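Type IV pilus assembly protein PilF (Pseudomonas aeruginosa, PDB 2HO1) is an outer-membrane lipoprotein of tetratricopeptide repeats that binds the secretin PilQ and is essential for its localization and assembly into dodecamers during type IV pilus biogenesis. Local coordinates at residues A202-I216 with Y231-E244. Sequence-based numbering, arbitrary orientation.
Sequences AQGGGQNARSLLLGI and YGLQLKRLYPGSLE
Y239 lies with one ring face against the first turn of helix 209-216: the N of A209 sits 3.6 Å above the ring plane, over its centre, and A209 CB makes a CH-pi contact 4.2 Å from the centroid, 25° off the normal. L212 reaches across at about a right angle, its CD1 3.7 Å from Y239 CE2. Its chi1 of -73° sets CG anti to the carbonyl carbon, and from there CD1 meets Y239 while CD2 reaches Y231 CD1, also at 3.7 Å. The Y231 ring turns an edge to the backbone of G215, whose C lies in the ring plane 3.7 Å from Y231 CD2. I216 runs past Y231 in the opposite direction and puts CD1 3.4 Å from G232 N. The two helix segments, at 154° with axes 9.2 Å apart, form an antiparallel hairpin consistent with the inferred sixth TPR. N208 and S211 close a capping box, S211 N donating to N208 OD1 and N208 N to S211 OG. R210 forms salt bridges through NH1 to E180 and NH2 to D183, while E244 lays its CG against A209 O. The interface thus coheres mainly through apolar and aromatic contact, with hydrogen bonds ordering each segment internally.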
ATOM      1  N   ALA A 202      -2.711 -17.765  22.938  1.00 55.69           N
ATOM      2  CA  ALA A 202      -3.137 -18.181  24.267  1.00 58.09           C
ATOM      3  C   ALA A 202      -2.284 -17.568  25.380  1.00 60.39           C
ATOM      4  O   ALA A 202      -2.798 -17.175  26.435  1.00 60.33           O
ATOM      5  CB  ALA A 202      -3.132 -19.693  24.359  1.00 56.50           C
ATOM      6  N   GLN A 203      -0.982 -17.475  25.151  1.00 63.52           N
ATOM      7  CA  GLN A 203      -0.098 -16.879  26.148  1.00 66.57           C
ATOM      8  C   GLN A 203      -0.231 -15.352  26.103  1.00 67.64           C
ATOM      9  O   GLN A 203       0.752 -14.615  26.239  1.00 68.33           O
ATOM     10  CB  GLN A 203       1.356 -17.285  25.881  1.00 68.30           C
ATOM     11  CG  GLN A 203       1.943 -16.738  24.577  1.00 70.61           C
ATOM     12  CD  GLN A 203       3.453 -16.951  24.479  1.00 71.37           C
ATOM     13  OE1 GLN A 203       4.206 -16.487  25.333  1.00 72.13           O
ATOM     14  NE2 GLN A 203       3.897 -17.655  23.433  1.00 71.60           N
ATOM     15  N   GLY A 204      -1.456 -14.881  25.907  1.00 67.88           N
ATOM     16  CA  GLY A 204      -1.691 -13.456  25.836  1.00 68.08           C
ATOM     17  C   GLY A 204      -2.863 -13.077  26.707  1.00 69.03           C
ATOM     18  O   GLY A 204      -3.211 -11.898  26.820  1.00 69.22           O
ATOM     19  N   GLY A 205      -3.488 -14.088  27.305  1.00 68.88           N
ATOM     20  CA  GLY A 205      -4.609 -13.834  28.184  1.00 69.12           C
ATOM     21  C   GLY A 205      -5.997 -14.250  27.724  1.00 69.22           C
ATOM     22  O   GLY A 205      -6.458 -15.356  28.030  1.00 71.41           O
ATOM     23  N   GLY A 206      -6.663 -13.360  26.995  1.00 67.21           N
ATOM     24  CA  GLY A 206      -8.019 -13.601  26.543  1.00 62.90           C
ATOM     25  C   GLY A 206      -8.331 -14.941  25.933  1.00 60.70           C
ATOM     26  O   GLY A 206      -7.438 -15.728  25.639  1.00 62.62           O
ATOM     27  N   GLN A 207      -9.626 -15.176  25.767  1.00 56.26           N
ATOM     28  CA  GLN A 207     -10.223 -16.363  25.165  1.00 53.85           C
ATOM     29  C   GLN A 207     -11.677 -15.954  25.033  1.00 52.82           C
ATOM     30  O   GLN A 207     -12.209 -15.273  25.904  1.00 52.75           O
ATOM     31  CB  GLN A 207     -10.140 -17.604  26.072  1.00 52.64           C
ATOM     32  CG  GLN A 207      -8.857 -18.450  25.930  1.00 51.09           C
ATOM     33  CD  GLN A 207      -8.814 -19.304  24.654  1.00 49.19           C
ATOM     34  OE1 GLN A 207      -9.656 -19.189  23.769  1.00 49.58           O
ATOM     35  NE2 GLN A 207      -7.825 -20.164  24.571  1.00 49.19           N
ATOM     36  N   ASN A 208     -12.310 -16.320  23.930  1.00 51.28           N
ATOM     37  CA  ASN A 208     -13.720 -16.012  23.735  1.00 48.46           C
ATOM     38  C   ASN A 208     -14.313 -17.270  23.125  1.00 46.31           C
ATOM     39  O   ASN A 208     -13.595 -18.245  22.939  1.00 47.27           O
ATOM     40  CB  ASN A 208     -13.917 -14.759  22.834  1.00 48.98           C
ATOM     41  CG  ASN A 208     -13.205 -14.857  21.475  1.00 49.28           C
ATOM     42  OD1 ASN A 208     -12.944 -15.941  20.959  1.00 48.66           O
ATOM     43  ND2 ASN A 208     -12.920 -13.706  20.882  1.00 48.75           N
ATOM     44  N   ALA A 209     -15.605 -17.267  22.831  1.00 43.92           N
ATOM     45  CA  ALA A 209     -16.244 -18.444  22.278  1.00 43.33           C
ATOM     46  C   ALA A 209     -15.477 -18.925  21.047  1.00 44.90           C
ATOM     47  O   ALA A 209     -15.114 -20.101  20.935  1.00 44.05           O
ATOM     48  CB  ALA A 209     -17.679 -18.132  21.921  1.00 40.26           C
ATOM     49  N   ARG A 210     -15.232 -17.997  20.126  1.00 46.30           N
ATOM     50  CA  ARG A 210     -14.503 -18.288  18.905  1.00 45.20           C
ATOM     51  C   ARG A 210     -13.157 -18.968  19.144  1.00 44.08           C
ATOM     52  O   ARG A 210     -12.892 -20.022  18.584  1.00 45.49           O
ATOM     53  CB  ARG A 210     -14.275 -17.002  18.110  1.00 45.57           C
ATOM     54  CG  ARG A 210     -13.466 -17.219  16.823  1.00 45.30           C
ATOM     55  CD  ARG A 210     -12.906 -15.916  16.282  1.00 44.95           C
ATOM     56  NE  ARG A 210     -12.090 -16.153  15.095  1.00 45.26           N
ATOM     57  CZ  ARG A 210     -11.302 -15.242  14.538  1.00 41.85           C
ATOM     58  NH1 ARG A 210     -11.225 -14.038  15.069  1.00 40.12           N
ATOM     59  NH2 ARG A 210     -10.594 -15.543  13.459  1.00 39.23           N
ATOM     60  N   SER A 211     -12.305 -18.368  19.965  1.00 44.70           N
ATOM     61  CA  SER A 211     -10.993 -18.934  20.208  1.00 45.82           C
ATOM     62  C   SER A 211     -10.994 -20.255  20.971  1.00 48.82           C
ATOM     63  O   SER A 211     -10.121 -21.100  20.731  1.00 50.10           O
ATOM     64  CB  SER A 211     -10.070 -17.921  20.889  1.00 43.74           C
ATOM     65  OG  SER A 211     -10.511 -17.567  22.171  1.00 43.14           O
ATOM     66  N   LEU A 212     -11.965 -20.449  21.865  1.00 47.57           N
ATOM     67  CA  LEU A 212     -12.049 -21.701  22.616  1.00 47.12           C
ATOM     68  C   LEU A 212     -12.353 -22.823  21.635  1.00 46.26           C
ATOM     69  O   LEU A 212     -11.750 -23.894  21.708  1.00 46.40           O
ATOM     70  CB  LEU A 212     -13.142 -21.638  23.715  1.00 44.57           C
ATOM     71  CG  LEU A 212     -12.765 -20.762  24.916  1.00 43.16           C
ATOM     72  CD1 LEU A 212     -13.984 -20.479  25.786  1.00 43.43           C
ATOM     73  CD2 LEU A 212     -11.650 -21.447  25.721  1.00 42.00           C
ATOM     74  N   LEU A 213     -13.261 -22.576  20.700  1.00 46.30           N
ATOM     75  CA  LEU A 213     -13.615 -23.601  19.731  1.00 46.53           C
ATOM     76  C   LEU A 213     -12.437 -23.925  18.804  1.00 48.50           C
ATOM     77  O   LEU A 213     -12.218 -25.094  18.445  1.00 49.19           O
ATOM     78  CB  LEU A 213     -14.811 -23.167  18.906  1.00 45.42           C
ATOM     79  CG  LEU A 213     -15.299 -24.226  17.915  1.00 46.29           C
ATOM     80  CD1 LEU A 213     -15.850 -25.438  18.668  1.00 45.76           C
ATOM     81  CD2 LEU A 213     -16.360 -23.632  17.027  1.00 44.61           C
ATOM     82  N   LEU A 214     -11.680 -22.896  18.422  1.00 48.37           N
ATOM     83  CA  LEU A 214     -10.527 -23.091  17.548  1.00 48.18           C
ATOM     84  C   LEU A 214      -9.499 -23.935  18.295  1.00 48.61           C
ATOM     85  O   LEU A 214      -8.913 -24.855  17.723  1.00 49.03           O
ATOM     86  CB  LEU A 214      -9.907 -21.737  17.130  1.00 44.91           C
ATOM     87  CG  LEU A 214      -8.565 -21.747  16.362  1.00 45.17           C
ATOM     88  CD1 LEU A 214      -8.679 -22.635  15.109  1.00 42.38           C
ATOM     89  CD2 LEU A 214      -8.167 -20.307  15.970  1.00 42.25           C
ATOM     90  N   GLY A 215      -9.282 -23.612  19.569  1.00 49.11           N
ATOM     91  CA  GLY A 215      -8.330 -24.354  20.379  1.00 52.02           C
ATOM     92  C   GLY A 215      -8.787 -25.790  20.586  1.00 54.03           C
ATOM     93  O   GLY A 215      -7.985 -26.722  20.623  1.00 55.99           O
ATOM     94  N   ILE A 216     -10.092 -25.968  20.744  1.00 54.35           N
ATOM     95  CA  ILE A 216     -10.662 -27.293  20.908  1.00 55.24           C
ATOM     96  C   ILE A 216     -10.416 -28.111  19.654  1.00 55.63           C
ATOM     97  O   ILE A 216      -9.936 -29.239  19.727  1.00 56.27           O
ATOM     98  CB  ILE A 216     -12.169 -27.238  21.193  1.00 54.29           C
ATOM     99  CG1 ILE A 216     -12.421 -26.866  22.653  1.00 53.58           C
ATOM    100  CG2 ILE A 216     -12.816 -28.569  20.862  1.00 53.52           C
ATOM    101  CD1 ILE A 216     -13.844 -26.460  22.941  1.00 52.40           C
ATOM    102  N   TYR A 231     -11.165 -26.756  27.465  1.00 61.59           N
ATOM    103  CA  TYR A 231     -11.716 -25.642  26.697  1.00 60.28           C
ATOM    104  C   TYR A 231     -13.212 -25.796  26.523  1.00 60.38           C
ATOM    105  O   TYR A 231     -13.952 -24.806  26.537  1.00 60.75           O
ATOM    106  CB  TYR A 231     -11.060 -25.544  25.309  1.00 57.50           C
ATOM    107  CG  TYR A 231      -9.698 -24.879  25.296  1.00 54.79           C
ATOM    108  CD1 TYR A 231      -9.217 -24.201  26.412  1.00 52.58           C
ATOM    109  CD2 TYR A 231      -8.896 -24.913  24.153  1.00 54.04           C
ATOM    110  CE1 TYR A 231      -7.969 -23.573  26.390  1.00 52.24           C
ATOM    111  CE2 TYR A 231      -7.648 -24.288  24.124  1.00 51.86           C
ATOM    112  CZ  TYR A 231      -7.192 -23.621  25.242  1.00 52.03           C
ATOM    113  OH  TYR A 231      -5.959 -22.993  25.217  1.00 52.21           O
ATOM    114  N   GLY A 232     -13.652 -27.037  26.333  1.00 60.11           N
ATOM    115  CA  GLY A 232     -15.071 -27.303  26.167  1.00 60.72           C
ATOM    116  C   GLY A 232     -15.808 -26.944  27.449  1.00 61.93           C
ATOM    117  O   GLY A 232     -17.000 -26.627  27.439  1.00 61.52           O
ATOM    118  N   LEU A 233     -15.077 -26.981  28.557  1.00 62.55           N
ATOM    119  CA  LEU A 233     -15.633 -26.659  29.863  1.00 63.65           C
ATOM    120  C   LEU A 233     -15.856 -25.162  29.959  1.00 63.00           C
ATOM    121  O   LEU A 233     -16.978 -24.718  30.207  1.00 63.60           O
ATOM    122  CB  LEU A 233     -14.676 -27.096  30.974  1.00 64.49           C
ATOM    123  CG  LEU A 233     -15.358 -27.323  32.322  1.00 66.59           C
ATOM    124  CD1 LEU A 233     -16.366 -28.460  32.174  1.00 66.79           C
ATOM    125  CD2 LEU A 233     -14.337 -27.669  33.387  1.00 67.07           C
ATOM    126  N   GLN A 234     -14.777 -24.397  29.767  1.00 62.36           N
ATOM    127  CA  GLN A 234     -14.835 -22.936  29.814  1.00 60.22           C
ATOM    128  C   GLN A 234     -15.918 -22.483  28.848  1.00 58.58           C
ATOM    129  O   GLN A 234     -16.657 -21.546  29.124  1.00 58.71           O
ATOM    130  CB  GLN A 234     -13.495 -22.322  29.398  1.00 60.78           C
ATOM    131  CG  GLN A 234     -13.121 -21.048  30.163  1.00 63.32           C
ATOM    132  CD  GLN A 234     -12.069 -20.189  29.439  1.00 64.90           C
ATOM    133  OE1 GLN A 234     -11.066 -20.710  28.936  1.00 63.54           O
ATOM    134  NE2 GLN A 234     -12.293 -18.867  29.401  1.00 62.76           N
ATOM    135  N   LEU A 235     -16.031 -23.177  27.725  1.00 56.10           N
ATOM    136  CA  LEU A 235     -17.018 -22.832  26.723  1.00 55.65           C
ATOM    137  C   LEU A 235     -18.465 -23.102  27.151  1.00 56.63           C
ATOM    138  O   LEU A 235     -19.354 -22.321  26.840  1.00 55.67           O
ATOM    139  CB  LEU A 235     -16.705 -23.575  25.424  1.00 54.17           C
ATOM    140  CG  LEU A 235     -17.533 -23.214  24.190  1.00 51.89           C
ATOM    141  CD1 LEU A 235     -17.268 -21.782  23.768  1.00 50.68           C
ATOM    142  CD2 LEU A 235     -17.184 -24.166  23.073  1.00 50.49           C
ATOM    143  N   LYS A 236     -18.704 -24.210  27.852  1.00 58.10           N
ATOM    144  CA  LYS A 236     -20.054 -24.547  28.302  1.00 58.91           C
ATOM    145  C   LYS A 236     -20.403 -23.645  29.474  1.00 60.06           C
ATOM    146  O   LYS A 236     -21.550 -23.260  29.661  1.00 60.90           O
ATOM    147  CB  LYS A 236     -20.115 -26.008  28.747  1.00 60.21           C
ATOM    148  N   ARG A 237     -19.382 -23.305  30.248  1.00 59.76           N
ATOM    149  CA  ARG A 237     -19.521 -22.475  31.420  1.00 59.95           C
ATOM    150  C   ARG A 237     -19.731 -20.987  31.154  1.00 60.47           C
ATOM    151  O   ARG A 237     -20.591 -20.355  31.785  1.00 61.01           O
ATOM    152  CB  ARG A 237     -18.276 -22.651  32.282  1.00 61.66           C
ATOM    153  CG  ARG A 237     -18.313 -21.941  33.608  1.00 65.84           C
ATOM    154  CD  ARG A 237     -17.045 -22.226  34.402  1.00 69.71           C
ATOM    155  NE  ARG A 237     -17.164 -21.788  35.792  1.00 73.35           N
ATOM    156  CZ  ARG A 237     -18.058 -22.267  36.657  1.00 74.57           C
ATOM    157  NH1 ARG A 237     -18.921 -23.204  36.281  1.00 74.70           N
ATOM    158  NH2 ARG A 237     -18.093 -21.808  37.903  1.00 75.59           N
ATOM    159  N   LEU A 238     -18.950 -20.424  30.231  1.00 57.67           N
ATOM    160  CA  LEU A 238     -19.020 -18.994  29.959  1.00 55.43           C
ATOM    161  C   LEU A 238     -19.773 -18.578  28.731  1.00 53.53           C
ATOM    162  O   LEU A 238     -20.174 -17.432  28.623  1.00 53.24           O
ATOM    163  CB  LEU A 238     -17.608 -18.410  29.898  1.00 55.54           C
ATOM    164  CG  LEU A 238     -16.754 -18.793  31.103  1.00 55.12           C
ATOM    165  CD1 LEU A 238     -15.363 -18.160  31.012  1.00 53.87           C
ATOM    166  CD2 LEU A 238     -17.468 -18.328  32.359  1.00 55.59           C
ATOM    167  N   TYR A 239     -19.980 -19.504  27.808  1.00 53.12           N
ATOM    168  CA  TYR A 239     -20.677 -19.190  26.570  1.00 52.67           C
ATOM    169  C   TYR A 239     -21.748 -20.215  26.248  1.00 53.49           C
ATOM    170  O   TYR A 239     -21.924 -20.598  25.089  1.00 54.63           O
ATOM    171  CB  TYR A 239     -19.659 -19.118  25.428  1.00 50.33           C
ATOM    172  CG  TYR A 239     -18.532 -18.147  25.704  1.00 48.24           C
ATOM    173  CD1 TYR A 239     -18.674 -16.781  25.439  1.00 47.37           C
ATOM    174  CD2 TYR A 239     -17.337 -18.585  26.257  1.00 46.67           C
ATOM    175  CE1 TYR A 239     -17.647 -15.881  25.721  1.00 47.67           C
ATOM    176  CE2 TYR A 239     -16.297 -17.686  26.549  1.00 47.01           C
ATOM    177  CZ  TYR A 239     -16.462 -16.346  26.276  1.00 47.13           C
ATOM    178  OH  TYR A 239     -15.440 -15.471  26.554  1.00 49.26           O
ATOM    179  N   PRO A 240     -22.505 -20.654  27.268  1.00 54.11           N
ATOM    180  CA  PRO A 240     -23.563 -21.648  27.056  1.00 54.06           C
ATOM    181  C   PRO A 240     -24.535 -21.329  25.938  1.00 54.67           C
ATOM    182  O   PRO A 240     -25.133 -22.234  25.367  1.00 56.84           O
ATOM    183  CB  PRO A 240     -24.254 -21.715  28.415  1.00 54.28           C
ATOM    184  CG  PRO A 240     -24.063 -20.330  28.969  1.00 53.51           C
ATOM    185  CD  PRO A 240     -22.609 -20.072  28.623  1.00 54.84           C
ATOM    186  N   GLY A 241     -24.701 -20.054  25.608  1.00 54.49           N
ATOM    187  CA  GLY A 241     -25.640 -19.724  24.551  1.00 53.22           C
ATOM    188  C   GLY A 241     -25.014 -19.401  23.208  1.00 54.30           C
ATOM    189  O   GLY A 241     -25.706 -18.983  22.275  1.00 53.72           O
ATOM    190  N   SER A 242     -23.706 -19.597  23.093  1.00 54.70           N
ATOM    191  CA  SER A 242     -22.999 -19.298  21.847  1.00 55.66           C
ATOM    192  C   SER A 242     -23.198 -20.377  20.790  1.00 56.99           C
ATOM    193  O   SER A 242     -23.508 -21.520  21.117  1.00 57.10           O
ATOM    194  CB  SER A 242     -21.505 -19.149  22.117  1.00 54.27           C
ATOM    195  OG  SER A 242     -20.962 -20.360  22.609  1.00 54.42           O
ATOM    196  N   LEU A 243     -23.040 -20.002  19.524  1.00 58.32           N
ATOM    197  CA  LEU A 243     -23.162 -20.969  18.446  1.00 60.74           C
ATOM    198  C   LEU A 243     -21.962 -21.902  18.561  1.00 61.46           C
ATOM    199  O   LEU A 243     -22.052 -23.086  18.228  1.00 61.49           O
ATOM    200  CB  LEU A 243     -23.156 -20.279  17.081  1.00 61.02           C
ATOM    201  CG  LEU A 243     -22.922 -21.237  15.900  1.00 62.46           C
ATOM    202  CD1 LEU A 243     -23.886 -22.415  15.987  1.00 63.41           C
ATOM    203  CD2 LEU A 243     -23.093 -20.507  14.578  1.00 62.10           C
ATOM    204  N   GLU A 244     -20.845 -21.362  19.046  1.00 61.86           N
ATOM    205  CA  GLU A 244     -19.632 -22.152  19.214  1.00 62.86           C
ATOM    206  C   GLU A 244     -19.868 -23.346  20.120  1.00 64.64           C
ATOM    207  O   GLU A 244     -19.438 -24.454  19.808  1.00 63.51           O
ATOM    208  CB  GLU A 244     -18.500 -21.317  19.814  1.00 61.93           C
ATOM    209  CG  GLU A 244     -17.793 -20.385  18.845  1.00 61.43           C
ATOM    210  CD  GLU A 244     -18.595 -19.140  18.506  1.00 60.73           C
ATOM    211  OE1 GLU A 244     -19.617 -18.861  19.179  1.00 60.59           O
ATOM    212  OE2 GLU A 244     -18.187 -18.427  17.568  1.00 60.91           O
TER